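Long-range contacts in pyruvate kinase (Pseudomonas aeruginosa, PDB 6QXL), which probably catalyses the last step of glycolysis, transferring phosphate from phosphoenolpyruvate to ADP to give pyruvate and ATP, and binds glucose-6-phosphate and magnesium: residues A[84-89]-A[152-157]; A[132-137]-A[146-151]; A[200-205]-A[218-223]; A[379-384]-A[456-461]; A[402-407]-A[419-424]. All blocks are in the same frame, centred on the assembly; numbering follows the deposited sequence.

Interaction 1: A[84-89]-A[152-157]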
# COMPACT_ATOMS: atom_id res chain seq x y z
N ILE A 84 15.63 -10.72 55.67
CA ILE A 84 16.48 -11.91 55.59
C ILE A 84 17.12 -11.97 54.22
O ILE A 84 16.73 -11.26 53.30
CB ILE A 84 15.71 -13.24 55.84
CG1 ILE A 84 14.59 -13.42 54.78
CG2 ILE A 84 15.09 -13.28 57.22
CD1 ILE A 84 14.14 -14.85 54.57
N GLU A 85 18.09 -12.86 54.08
CA GLU A 85 18.78 -13.11 52.83
C GLU A 85 18.71 -14.59 52.51
O GLU A 85 18.95 -15.41 53.37
CB GLU A 85 20.25 -12.68 52.96
CG GLU A 85 20.53 -11.24 52.54
CD GLU A 85 20.67 -11.07 51.03
OE1 GLU A 85 20.62 -9.89 50.61
OE2 GLU A 85 20.93 -12.06 50.26
N LEU A 86 18.40 -14.92 51.27
CA LEU A 86 18.20 -16.30 50.83
C LEU A 86 19.13 -16.64 49.70
O LEU A 86 19.38 -15.80 48.84
CB LEU A 86 16.76 -16.56 50.38
CG LEU A 86 15.65 -16.51 51.42
CD1 LEU A 86 14.28 -16.48 50.73
CD2 LEU A 86 15.78 -17.73 52.32
N GLN A 87 19.63 -17.88 49.73
CA GLN A 87 20.56 -18.38 48.73
C GLN A 87 19.88 -19.47 47.89
O GLN A 87 18.96 -20.16 48.34
CB GLN A 87 21.79 -18.94 49.39
CG GLN A 87 22.55 -17.89 50.18
CD GLN A 87 23.87 -18.42 50.70
OE1 GLN A 87 24.56 -19.27 50.07
NE2 GLN A 87 24.28 -17.91 51.86
N VAL A 88 20.39 -19.63 46.68
CA VAL A 88 19.88 -20.64 45.78
C VAL A 88 19.97 -22.00 46.47
O VAL A 88 20.97 -22.31 47.12
CB VAL A 88 20.65 -20.64 44.44
CG1 VAL A 88 20.08 -21.73 43.52
CG2 VAL A 88 20.54 -19.24 43.80
N GLY A 89 18.90 -22.79 46.38
CA GLY A 89 18.84 -24.11 46.98
C GLY A 89 18.25 -24.15 48.38
O GLY A 89 17.84 -25.22 48.84
N GLY A 152 18.27 -13.70 46.97
CA GLY A 152 18.22 -12.28 47.20
C GLY A 152 17.63 -11.97 48.56
O GLY A 152 17.37 -12.87 49.34
N PRO A 153 17.40 -10.70 48.85
CA PRO A 153 16.79 -10.34 50.12
C PRO A 153 15.27 -10.43 50.10
O PRO A 153 14.66 -10.33 49.05
CB PRO A 153 17.26 -8.88 50.32
CG PRO A 153 17.35 -8.36 48.93
CD PRO A 153 17.82 -9.52 48.07
N LEU A 154 14.69 -10.57 51.29
CA LEU A 154 13.24 -10.55 51.47
C LEU A 154 12.96 -9.72 52.71
O LEU A 154 13.66 -9.86 53.71
CB LEU A 154 12.72 -11.97 51.64
CG LEU A 154 11.46 -12.41 50.87
CD1 LEU A 154 11.56 -12.10 49.38
CD2 LEU A 154 11.22 -13.90 50.98
N SER A 155 11.92 -8.93 52.68
CA SER A 155 11.59 -8.07 53.82
C SER A 155 10.06 -7.97 53.98
O SER A 155 9.30 -8.47 53.15
CB SER A 155 12.23 -6.70 53.60
OG SER A 155 11.59 -6.00 52.54
N ASP A 156 9.64 -7.29 55.04
CA ASP A 156 8.23 -7.23 55.42
C ASP A 156 7.37 -6.76 54.23
O ASP A 156 7.76 -5.89 53.47
CB ASP A 156 7.99 -6.30 56.60
CG ASP A 156 8.67 -6.77 57.89
OD1 ASP A 156 9.51 -7.70 57.85
OD2 ASP A 156 8.42 -6.14 58.97
N HIS A 157 6.22 -7.42 54.09
CA HIS A 157 5.18 -7.03 53.15
C HIS A 157 5.57 -7.01 51.68
O HIS A 157 4.92 -6.35 50.90
CB HIS A 157 4.58 -5.67 53.55
CG HIS A 157 4.02 -5.63 54.93
ND1 HIS A 157 3.17 -6.61 55.42
CD2 HIS A 157 4.25 -4.76 55.95
CE1 HIS A 157 2.85 -6.31 56.67
NE2 HIS A 157 3.50 -5.21 57.01

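Interaction 2: A[132-137]-A[146-151]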
# COMPACT_ATOMS: atom_id res chain seq x y z
N VAL A 132 13.33 -12.28 43.64
CA VAL A 132 13.51 -13.61 44.23
C VAL A 132 12.51 -14.55 43.57
O VAL A 132 11.38 -14.17 43.31
CB VAL A 132 13.27 -13.55 45.75
CG1 VAL A 132 13.22 -14.96 46.36
CG2 VAL A 132 14.39 -12.75 46.42
N VAL A 133 12.95 -15.76 43.28
CA VAL A 133 12.11 -16.75 42.61
C VAL A 133 12.20 -18.08 43.35
O VAL A 133 13.30 -18.52 43.73
CB VAL A 133 12.52 -16.97 41.14
CG1 VAL A 133 11.61 -18.01 40.46
CG2 VAL A 133 12.50 -15.66 40.37
N MET A 134 11.05 -18.71 43.56
CA MET A 134 10.97 -20.00 44.22
C MET A 134 10.08 -20.95 43.45
O MET A 134 9.21 -20.51 42.68
CB MET A 134 10.42 -19.83 45.63
CG MET A 134 11.10 -18.72 46.40
SD MET A 134 10.76 -18.97 48.12
CE MET A 134 11.28 -17.38 48.80
N VAL A 135 10.30 -22.24 43.67
CA VAL A 135 9.44 -23.27 43.12
C VAL A 135 8.80 -24.05 44.27
O VAL A 135 9.45 -24.35 45.26
CB VAL A 135 10.22 -24.19 42.15
CG1 VAL A 135 11.39 -24.89 42.86
CG2 VAL A 135 9.27 -25.22 41.51
N VAL A 136 7.52 -24.39 44.10
CA VAL A 136 6.77 -25.10 45.12
C VAL A 136 7.13 -26.59 45.05
O VAL A 136 6.94 -27.24 44.01
CB VAL A 136 5.25 -24.92 44.92
CG1 VAL A 136 4.45 -25.75 45.93
CG2 VAL A 136 4.87 -23.46 45.03
N GLU A 137 7.67 -27.12 46.14
CA GLU A 137 8.05 -28.55 46.22
C GLU A 137 6.97 -29.41 46.86
O GLU A 137 6.83 -30.57 46.49
CB GLU A 137 9.35 -28.70 47.02
CG GLU A 137 10.66 -28.36 46.26
CD GLU A 137 11.90 -28.70 47.04
OE1 GLU A 137 11.84 -28.72 48.30
OE2 GLU A 137 12.97 -28.88 46.42
N CYS A 146 8.88 -24.57 49.66
CA CYS A 146 9.53 -24.17 48.42
C CYS A 146 11.05 -24.31 48.46
O CYS A 146 11.67 -24.39 49.54
CB CYS A 146 9.17 -22.72 48.10
SG CYS A 146 7.39 -22.37 48.08
N ARG A 147 11.63 -24.32 47.28
CA ARG A 147 13.07 -24.22 47.08
C ARG A 147 13.37 -22.91 46.35
O ARG A 147 12.66 -22.56 45.38
CB ARG A 147 13.56 -25.41 46.24
CG ARG A 147 15.06 -25.58 46.25
CD ARG A 147 15.54 -26.76 45.43
NE ARG A 147 15.36 -26.59 43.99
CZ ARG A 147 14.44 -27.17 43.21
NH1 ARG A 147 13.52 -27.99 43.73
NH2 ARG A 147 14.44 -26.93 41.91
N VAL A 148 14.41 -22.21 46.77
CA VAL A 148 14.80 -20.96 46.14
C VAL A 148 15.55 -21.26 44.83
O VAL A 148 16.52 -22.02 44.81
CB VAL A 148 15.67 -20.11 47.08
CG1 VAL A 148 16.19 -18.85 46.36
CG2 VAL A 148 14.90 -19.76 48.35
N LEU A 149 15.06 -20.68 43.74
CA LEU A 149 15.71 -20.77 42.43
C LEU A 149 16.65 -19.60 42.21
O LEU A 149 17.74 -19.77 41.66
CB LEU A 149 14.67 -20.81 41.32
CG LEU A 149 13.86 -22.12 41.26
CD1 LEU A 149 12.96 -22.11 40.03
CD2 LEU A 149 14.72 -23.42 41.34
N ILE A 150 16.22 -18.40 42.60
CA ILE A 150 17.02 -17.20 42.48
C ILE A 150 16.97 -16.49 43.82
O ILE A 150 15.89 -16.12 44.30
CB ILE A 150 16.50 -16.28 41.36
CG1 ILE A 150 16.80 -16.92 39.99
CG2 ILE A 150 17.11 -14.88 41.46
CD1 ILE A 150 15.86 -16.51 38.88
N GLY A 151 18.14 -16.30 44.41
CA GLY A 151 18.25 -15.73 45.73
C GLY A 151 18.18 -14.24 45.75
O GLY A 151 18.09 -13.60 44.74

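Interaction 3: A[200-205]-A[218-223]. With MG (magnesium ion), chain N.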
# COMPACT_ATOMS: atom_id res chain seq x y z
N LYS A 200 -16.22 -6.04 33.78
CA LYS A 200 -17.00 -6.00 35.03
C LYS A 200 -16.23 -5.31 36.17
O LYS A 200 -16.77 -4.47 36.88
CB LYS A 200 -17.46 -7.39 35.48
CG LYS A 200 -18.31 -8.17 34.50
CD LYS A 200 -18.41 -9.66 34.87
CE LYS A 200 -19.05 -10.55 33.79
NZ LYS A 200 -20.52 -10.32 33.63
N ASP A 201 -14.97 -5.64 36.31
CA ASP A 201 -14.12 -5.09 37.36
C ASP A 201 -14.03 -3.57 37.24
O ASP A 201 -14.07 -2.85 38.26
CB ASP A 201 -12.74 -5.70 37.35
CG ASP A 201 -12.76 -7.23 37.54
OD1 ASP A 201 -13.75 -7.72 38.15
OD2 ASP A 201 -11.81 -7.93 37.16
N MET A 202 -13.96 -3.07 36.01
CA MET A 202 -13.91 -1.63 35.78
C MET A 202 -15.26 -0.96 35.99
O MET A 202 -15.31 0.18 36.46
CB MET A 202 -13.39 -1.31 34.37
CG MET A 202 -11.94 -1.69 34.08
SD MET A 202 -10.73 -1.10 35.26
CE MET A 202 -10.86 0.67 34.98
N GLU A 203 -16.34 -1.64 35.60
CA GLU A 203 -17.68 -1.08 35.82
C GLU A 203 -17.99 -0.96 37.31
O GLU A 203 -18.56 0.04 37.75
CB GLU A 203 -18.73 -1.94 35.13
CG GLU A 203 -18.79 -1.71 33.63
CD GLU A 203 -19.26 -2.95 32.85
OE1 GLU A 203 -19.64 -3.98 33.44
OE2 GLU A 203 -19.24 -2.89 31.60
N TYR A 204 -17.60 -1.97 38.08
CA TYR A 204 -17.75 -1.93 39.52
C TYR A 204 -17.00 -0.73 40.12
O TYR A 204 -17.54 0.03 40.92
CB TYR A 204 -17.26 -3.24 40.16
CG TYR A 204 -17.52 -3.39 41.65
CD1 TYR A 204 -18.54 -2.66 42.31
CD2 TYR A 204 -16.80 -4.31 42.40
CE1 TYR A 204 -18.77 -2.82 43.65
CE2 TYR A 204 -17.04 -4.49 43.76
CZ TYR A 204 -18.01 -3.71 44.38
OH TYR A 204 -18.30 -3.89 45.70
N ALA A 205 -15.76 -0.54 39.69
CA ALA A 205 -14.97 0.58 40.19
C ALA A 205 -15.60 1.92 39.81
O ALA A 205 -15.58 2.86 40.61
CB ALA A 205 -13.55 0.49 39.69
N LEU A 218 -11.14 6.81 34.67
CA LEU A 218 -10.61 5.54 35.12
C LEU A 218 -9.52 4.98 34.22
O LEU A 218 -9.68 4.93 33.00
CB LEU A 218 -11.72 4.52 35.21
CG LEU A 218 -12.63 4.64 36.41
CD1 LEU A 218 -13.68 3.55 36.28
CD2 LEU A 218 -11.88 4.48 37.72
N VAL A 219 -8.42 4.53 34.83
CA VAL A 219 -7.33 3.89 34.13
C VAL A 219 -7.30 2.41 34.45
O VAL A 219 -7.16 2.04 35.60
CB VAL A 219 -5.98 4.49 34.51
CG1 VAL A 219 -4.88 3.88 33.65
CG2 VAL A 219 -6.02 6.00 34.37
N ALA A 220 -7.41 1.57 33.43
CA ALA A 220 -7.25 0.13 33.59
C ALA A 220 -5.80 -0.26 33.45
O ALA A 220 -5.20 -0.06 32.40
CB ALA A 220 -8.09 -0.64 32.59
N LYS A 221 -5.23 -0.83 34.50
CA LYS A 221 -3.87 -1.34 34.45
C LYS A 221 -3.89 -2.75 33.89
O LYS A 221 -4.49 -3.63 34.47
CB LYS A 221 -3.25 -1.30 35.83
CG LYS A 221 -3.04 0.12 36.32
CD LYS A 221 -2.75 0.17 37.80
CE LYS A 221 -1.41 -0.46 38.15
NZ LYS A 221 -1.04 -0.22 39.56
N ILE A 222 -3.22 -2.96 32.77
CA ILE A 222 -3.17 -4.27 32.12
C ILE A 222 -2.00 -5.05 32.75
O ILE A 222 -0.87 -4.86 32.37
CB ILE A 222 -3.00 -4.14 30.60
CG1 ILE A 222 -3.98 -3.12 30.01
CG2 ILE A 222 -3.18 -5.49 29.93
CD1 ILE A 222 -5.41 -3.30 30.42
N GLU A 223 -2.30 -5.82 33.78
CA GLU A 223 -1.36 -6.62 34.55
C GLU A 223 -1.71 -8.10 34.69
O GLU A 223 -1.01 -8.81 35.32
CB GLU A 223 -1.29 -6.08 35.99
CG GLU A 223 -0.69 -4.70 36.21
CD GLU A 223 -0.68 -4.23 37.65
OE1 GLU A 223 -1.75 -4.10 38.21
OE2 GLU A 223 0.40 -3.95 38.22
MG MG N . 1.66 -3.39 39.08
O HOH W 1 3.55 -3.54 40.82

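Interaction 4: A[379-384]-A[456-461]. With G6P (6-O-phosphono-alpha-D-glucopyranose), chain M.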
# COMPACT_ATOMS: atom_id res chain seq x y z
N ALA A 379 -1.59 25.51 14.42
CA ALA A 379 -2.21 25.13 15.68
C ALA A 379 -3.67 24.79 15.49
O ALA A 379 -4.27 25.18 14.52
CB ALA A 379 -2.07 26.24 16.72
N ILE A 380 -4.22 24.05 16.44
CA ILE A 380 -5.62 23.72 16.47
C ILE A 380 -6.22 24.24 17.76
O ILE A 380 -5.81 23.84 18.84
CB ILE A 380 -5.85 22.21 16.38
CG1 ILE A 380 -5.29 21.68 15.05
CG2 ILE A 380 -7.33 21.89 16.57
CD1 ILE A 380 -5.54 20.24 14.83
N ILE A 381 -7.19 25.15 17.63
CA ILE A 381 -7.91 25.74 18.75
C ILE A 381 -9.17 24.91 18.89
O ILE A 381 -10.10 25.03 18.10
CB ILE A 381 -8.23 27.21 18.48
CG1 ILE A 381 -6.92 28.00 18.45
CG2 ILE A 381 -9.15 27.80 19.54
CD1 ILE A 381 -7.10 29.47 18.06
N CYS A 382 -9.20 24.07 19.91
CA CYS A 382 -10.34 23.20 20.13
C CYS A 382 -11.10 23.68 21.37
O CYS A 382 -10.66 23.47 22.50
CB CYS A 382 -9.87 21.77 20.28
SG CYS A 382 -11.24 20.65 20.58
N LEU A 383 -12.23 24.34 21.15
CA LEU A 383 -13.08 24.76 22.25
C LEU A 383 -13.80 23.54 22.74
O LEU A 383 -14.58 22.95 22.00
CB LEU A 383 -14.08 25.83 21.82
CG LEU A 383 -13.56 27.06 21.09
CD1 LEU A 383 -14.70 28.09 21.05
CD2 LEU A 383 -12.30 27.65 21.70
N THR A 384 -13.56 23.17 23.99
CA THR A 384 -14.11 21.94 24.52
C THR A 384 -14.58 22.12 25.95
O THR A 384 -13.97 22.85 26.73
CB THR A 384 -13.07 20.78 24.44
OG1 THR A 384 -13.63 19.57 25.01
CG2 THR A 384 -11.76 21.16 25.14
N VAL A 456 -4.75 28.73 11.26
CA VAL A 456 -5.16 28.03 12.46
C VAL A 456 -6.49 27.34 12.20
O VAL A 456 -7.27 27.80 11.38
CB VAL A 456 -5.23 29.05 13.64
CG1 VAL A 456 -6.49 29.02 14.50
CG2 VAL A 456 -4.02 28.82 14.50
N ILE A 457 -6.75 26.28 12.93
CA ILE A 457 -8.05 25.61 12.86
C ILE A 457 -8.78 25.87 14.16
O ILE A 457 -8.19 25.75 15.23
CB ILE A 457 -7.92 24.09 12.66
CG1 ILE A 457 -7.41 23.80 11.25
CG2 ILE A 457 -9.24 23.38 12.90
CD1 ILE A 457 -7.21 22.34 10.94
N LEU A 458 -10.05 26.23 14.07
CA LEU A 458 -10.88 26.37 15.25
C LEU A 458 -12.02 25.41 15.13
O LEU A 458 -12.66 25.33 14.08
CB LEU A 458 -11.38 27.80 15.38
CG LEU A 458 -12.02 28.14 16.74
CD1 LEU A 458 -11.81 29.60 17.06
CD2 LEU A 458 -13.51 27.82 16.79
N THR A 459 -12.30 24.68 16.20
CA THR A 459 -13.47 23.81 16.25
C THR A 459 -14.35 24.19 17.41
O THR A 459 -13.86 24.60 18.47
CB THR A 459 -13.09 22.30 16.39
OG1 THR A 459 -12.50 22.04 17.67
CG2 THR A 459 -12.12 21.88 15.27
N LYS A 460 -15.65 24.04 17.22
CA LYS A 460 -16.62 24.36 18.25
C LYS A 460 -17.96 23.77 17.87
O LYS A 460 -18.10 23.12 16.83
CB LYS A 460 -16.74 25.87 18.40
CG LYS A 460 -17.34 26.57 17.21
CD LYS A 460 -17.55 28.06 17.45
CE LYS A 460 -18.40 28.56 16.28
NZ LYS A 460 -18.49 30.03 16.20
N GLY A 461 -18.94 24.01 18.73
CA GLY A 461 -20.33 23.67 18.44
C GLY A 461 -21.17 24.94 18.39
O GLY A 461 -20.63 26.06 18.28
C1 G6P M . -17.53 23.60 22.46
C2 G6P M . -18.70 24.31 23.10
C3 G6P M . -19.89 23.46 22.67
C4 G6P M . -19.61 21.98 22.51
C5 G6P M . -18.50 21.69 23.51
C6 G6P M . -18.28 20.19 23.63
O1 G6P M . -16.50 24.57 22.52
O2 G6P M . -18.55 24.47 24.54
O3 G6P M . -20.13 23.97 21.39
O4 G6P M . -20.81 21.18 22.65
O5 G6P M . -17.30 22.36 23.14
O6 G6P M . -16.96 19.81 23.95
P G6P M . -16.61 18.23 24.27
O1P G6P M . -16.74 18.04 25.76
O2P G6P M . -15.23 18.47 23.70
O3P G6P M . -17.59 17.19 23.67
O HOH W 2 -14.47 21.57 19.66

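Interaction 5: A[402-407]-A[419-424]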
# COMPACT_ATOMS: atom_id res chain seq x y z
N ILE A 402 -2.20 20.75 19.52
CA ILE A 402 -3.62 20.75 19.82
C ILE A 402 -3.84 21.49 21.14
O ILE A 402 -3.34 21.08 22.19
CB ILE A 402 -4.13 19.31 19.96
CG1 ILE A 402 -3.87 18.55 18.65
CG2 ILE A 402 -5.61 19.30 20.34
CD1 ILE A 402 -4.15 17.07 18.72
N TYR A 403 -4.59 22.58 21.09
CA TYR A 403 -4.90 23.38 22.29
C TYR A 403 -6.32 23.15 22.75
O TYR A 403 -7.24 23.42 22.00
CB TYR A 403 -4.64 24.83 22.00
CG TYR A 403 -3.19 25.11 21.76
CD1 TYR A 403 -2.30 25.25 22.81
CD2 TYR A 403 -2.69 25.22 20.47
CE1 TYR A 403 -0.96 25.50 22.58
CE2 TYR A 403 -1.34 25.49 20.25
CZ TYR A 403 -0.50 25.62 21.32
OH TYR A 403 0.81 25.87 21.09
N ALA A 404 -6.48 22.63 23.96
CA ALA A 404 -7.80 22.43 24.56
C ALA A 404 -8.18 23.71 25.34
O ALA A 404 -7.61 23.99 26.41
CB ALA A 404 -7.78 21.22 25.48
N TYR A 405 -9.10 24.47 24.76
CA TYR A 405 -9.67 25.67 25.38
C TYR A 405 -10.87 25.25 26.22
O TYR A 405 -11.88 24.75 25.69
CB TYR A 405 -10.11 26.67 24.31
CG TYR A 405 -8.98 27.45 23.65
CD1 TYR A 405 -7.93 26.81 23.01
CD2 TYR A 405 -9.00 28.82 23.61
CE1 TYR A 405 -6.92 27.54 22.39
CE2 TYR A 405 -7.97 29.55 23.01
CZ TYR A 405 -6.95 28.90 22.39
OH TYR A 405 -5.95 29.62 21.77
N SER A 406 -10.77 25.44 27.53
CA SER A 406 -11.86 25.08 28.41
C SER A 406 -11.91 26.03 29.59
O SER A 406 -10.89 26.56 30.03
CB SER A 406 -11.72 23.65 28.88
OG SER A 406 -12.93 23.16 29.42
N PRO A 407 -13.11 26.28 30.10
CA PRO A 407 -13.22 27.07 31.31
C PRO A 407 -13.06 26.22 32.58
O PRO A 407 -12.66 26.75 33.60
CB PRO A 407 -14.63 27.64 31.21
CG PRO A 407 -15.41 26.57 30.49
CD PRO A 407 -14.44 25.98 29.51
N ARG A 419 -1.52 13.04 24.60
CA ARG A 419 -0.36 13.36 23.81
C ARG A 419 -0.62 14.53 22.87
O ARG A 419 -1.59 14.53 22.12
CB ARG A 419 0.09 12.15 22.98
CG ARG A 419 1.33 12.42 22.13
CD ARG A 419 1.87 11.14 21.57
NE ARG A 419 2.93 11.37 20.58
CZ ARG A 419 3.90 10.50 20.29
NH1 ARG A 419 3.95 9.33 20.92
NH2 ARG A 419 4.81 10.80 19.38
N GLY A 420 0.27 15.52 22.90
CA GLY A 420 0.24 16.65 21.98
C GLY A 420 -0.76 17.76 22.35
O GLY A 420 -0.87 18.73 21.60
N VAL A 421 -1.47 17.63 23.46
CA VAL A 421 -2.49 18.58 23.84
C VAL A 421 -1.99 19.51 24.96
O VAL A 421 -1.42 19.04 25.94
CB VAL A 421 -3.75 17.86 24.33
CG1 VAL A 421 -4.85 18.87 24.66
CG2 VAL A 421 -4.22 16.87 23.28
N GLU A 422 -2.19 20.81 24.80
CA GLU A 422 -1.90 21.79 25.84
C GLU A 422 -3.19 22.47 26.27
O GLU A 422 -4.10 22.67 25.46
CB GLU A 422 -0.90 22.83 25.34
CG GLU A 422 0.53 22.31 25.12
CD GLU A 422 1.42 23.16 24.21
OE1 GLU A 422 1.69 24.30 24.64
OE2 GLU A 422 1.91 22.66 23.15
N THR A 423 -3.28 22.82 27.54
CA THR A 423 -4.46 23.52 28.05
C THR A 423 -4.30 25.03 27.88
O THR A 423 -3.24 25.60 28.17
CB THR A 423 -4.65 23.26 29.53
OG1 THR A 423 -4.73 21.86 29.76
CG2 THR A 423 -5.91 23.87 29.99
N ILE A 424 -5.38 25.66 27.42
CA ILE A 424 -5.51 27.11 27.42
C ILE A 424 -6.81 27.44 28.15
O ILE A 424 -7.89 27.21 27.60
CB ILE A 424 -5.57 27.69 26.01
CG1 ILE A 424 -4.31 27.35 25.20
CG2 ILE A 424 -5.78 29.19 26.09
CD1 ILE A 424 -3.08 28.13 25.53

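Interaction 1: A[84-89]-A[152-157]
Ile-84 and Leu-154 form an antiparallel hydrogen-bonded pair, and Leu-86 and Gly-152 form a second. Glu-85 and Pro-153 sit between them as a non-hydrogen-bonded pair. The two short strands run at 144° to each other, with axes 4.6 Å apart. In the first pair Ile-84 N reaches Leu-154 O at 2.9 Å in a nearly straight bond, and Leu-154 N returns one to Ile-84 O. In the second, Leu-86 N meets Gly-152 O at 3.0 Å, and Gly-152 N bonds back to Leu-86 O. Proline has no N-H to give, and its position between the bonded pairs asks for none.

The apolar side chains share one face. Ile-84 and Leu-154 lie side by side, with CG1 of Ile-84 3.9 Å from CB of Leu-154. The Leu-86 side chain slants across that of Leu-154, with Leu-86 CD1 4.0 Å from Leu-154 CD2. On the other face the Glu-85 chain bends at chi2 (-81°). This lays its carboxylate alongside the Pro-153 ring, with OE1 3.5 Å from Pro-153 CB.

This two-stranded ribbon covers a neighbouring sheet. Leu-86 and Leu-154 pack on Met-134 of strand 132-139, and Ile-84 and Leu-86 on Phe-92 of strand 91-95.

Interaction 2: A[132-137]-A[146-151]
Arg-147 and Glu-137 meet at about a right angle near the turn end of a beta hairpin. Arg-147 NH1 donates to Glu-137 OE2 at 2.9 Å in a salt bridge. The oxygen lies at the edge of the guanidinium, in its plane, while the carboxylate receives the bond on its anti side. The two planes are 51° apart. A bend at chi3 (69°) turns the arginine end toward the glutamate. It also sets one guanidinium face against Val-135 CG1, which lies 3.8 Å from Arg-147 NH2.

Val-133, Val-135, Leu-149 and Ile-150 lie on the same side as Arg-147. Ile-150 CD1 runs beside Val-133 CG2 at 3.8 Å, and Leu-149 CD2 touches Val-135 CG1 at 3.9 Å. On the other face, Met-134 CB meets Cys-146 CB at 4.0 Å, and the Met-134 sulfur lies near Val-148 CG2.

The strands are joined by paired bonds between Val-135 and Arg-147. Farther along is a classic beta bulge, where Leu-149 and Ile-150 both face Val-133. Val-133 O accepts from Leu-149 N at 2.8 Å and from Ile-150 N at 3.1 Å, both from the same side of its plane.

Glu-137 OE2 has a second cationic partner, Lys-91. Two positive groups so close probably favour the ionised carboxylate. The contact thus combines apolar packing on both faces, an ion pair near the turn and a carbonyl gripped by two N-H groups.

Interaction 3: A[200-205]-A[218-223]
Met-202 carries most of this contact, reaching from the helix to the strand beside it. Its sulfur SD lies 3.8 Å from Ala-220 CB. The terminal methyl CE curls back to Leu-218 CB at 4.0 Å and approaches Val-219 O at the same distance. Bends at chi2 (-51°) and chi3 (-66°) fold the chain and lay its end along the strand from Ala-220 to Leu-218. Leu-218 answers from the strand: Leu-218 CD1 rests 3.7 Å from Met-202 O. The same methyl comes near the backbone of Ala-205, one helical turn on. No hydrogen bond crosses between the segments, so apolar packing makes the join.

Helix and strand run at 149° with their axes 9.9 Å apart. Ala-220 has only a methyl here, and the thioether of Met-202 lies directly against it. The strand itself is held by backbone bonds to both neighbours, from Val-219 to Val-191 and Val-193 and from Ala-220 to Ala-243.

The magnesium site lies at the C-terminal end of the strand. Glu-223 binds magnesium through OE2, modelled 1.6 Å from the ion, too short for the distance to be trusted. Asp-250 binds the same ion. Lys-221 forms a salt bridge with Asp-68 and a hydrogen bond to a bound malonate.

The segments belong to the beta-alpha-beta unit of strand 190-193, helix 199-211 and strand 217-222 in the eight-stranded TIM barrel. Met-202 also touches Val-193 of strand 190-193 and Leu-237 of helix 231-239. It therefore packs between the barrel wall and the next helix of the outer layer.

Interaction 4: A[379-384]-A[456-461]
The central strand of the C-terminal alpha/beta domain and its parallel neighbour meet here, ending at the glucose-6-phosphate pocket. Their directions differ by 14°. Four backbone bonds join them. Ile-457 N binds Ala-379 O, and Ile-381 N binds Ile-457 O at 2.7 Å. Thr-459 N then binds Ile-381 O, and Leu-383 N binds Thr-459 O.

On one face Ile-381 is the central side chain. Its CG1 branch stands anti to the carbonyl carbon (chi1 -66°) and carries CD1 to Val-456 CG1 at 3.6 Å. Its CG2 branch turns instead to Leu-458 CG at 4.0 Å. Leu-383 and Lys-460 lie side by side, touching through Leu-383 CD1 and Lys-460 CB, while the lysine end leads away. Ala-440, Val-441 and Leu-444 of helix 436-446 close over Ile-381.

The opposite face bears Ile-380, Ile-457, Cys-382 and Thr-459. It packs under helices 359-373 and 388-394. A water bridges the strands near their ends, 2.7 Å from Leu-383 O and 2.8 Å from Thr-459 OG1.

At the pocket, Thr-384 OG1 donates to the sugar phosphate oxygen O2P, modelled at 2.3 Å, too short for the exact geometry to be trusted. Gly-461 N lies 2.9 Å from the sugar oxygen O3. Helices on both faces of a mostly parallel sheet, with the ligand at the C-terminal strand ends, are typical of a three-layer alpha/beta fold. In this enzyme the site holds the regulator glucose-6-phosphate.

Interaction 5: A[402-407]-A[419-424]
Ile-424 packs against two tyrosines of the adjoining strand. Its CB sits over the centre of the Tyr-405 ring, 3.9 Å from the centroid, in a CH-pi contact. The CG2 branch continues over that ring to CE2 at 3.8 Å. The CG1 branch touches both rings, 3.8 Å from Tyr-403 CD1 and as close to Tyr-405 CE1. The isoleucine thus lies over the Tyr-405 ring and reaches across to Tyr-403.

On the opposite face Val-421 is the centre. Its two methyls divide the work: CG1 stands anti to the backbone N (chi1 -177°) and meets Ala-404 CB at 3.8 Å, while CG2 meets Ile-402 CG2.

Backbone bonds zip the parallel strands together. Ala-404 N donates to Glu-422 O at 2.8 Å, and Ile-424 N to Ala-404 O at 3.0 Å. The last bond, from Ser-406 N to Ile-424 O, is weak.

At the polar edge, Glu-422 lies beside Tyr-403, its carboxylate turned 62° from the ring. OE1 comes 3.6 Å from the ring carbon CE1. Tyr-405 OH bonds to Ala-440 O in helix 436-446, which fixes the far end of that ring. Strand 402-406, helix 409-414 and strand 421-425 form a beta-alpha-beta crossover, placing 421-425 at the sheet's edge within this chain.

Overall arrangement
Following the chain from the N terminus, interaction 1 closes a long loop, and within it interaction 2 closes a short hairpin. Their centres are 10 Å apart, and Gly-89 N probably bonds to Val-148 O. Together they tie up the beta-rich part of the chain inserted between barrel strands 64-68 and 190-193. Interaction 3 follows in series, back in the barrel, about 33 Å from interaction 1 between centres. Interaction 4 lies in the C-terminal domain and closes the widest loop of the five. Interaction 5 falls wholly inside that loop. Strands 377-383 and 402-406 are neighbours, so interactions 4 and 5 extend one sheet. No two of the five loops cross.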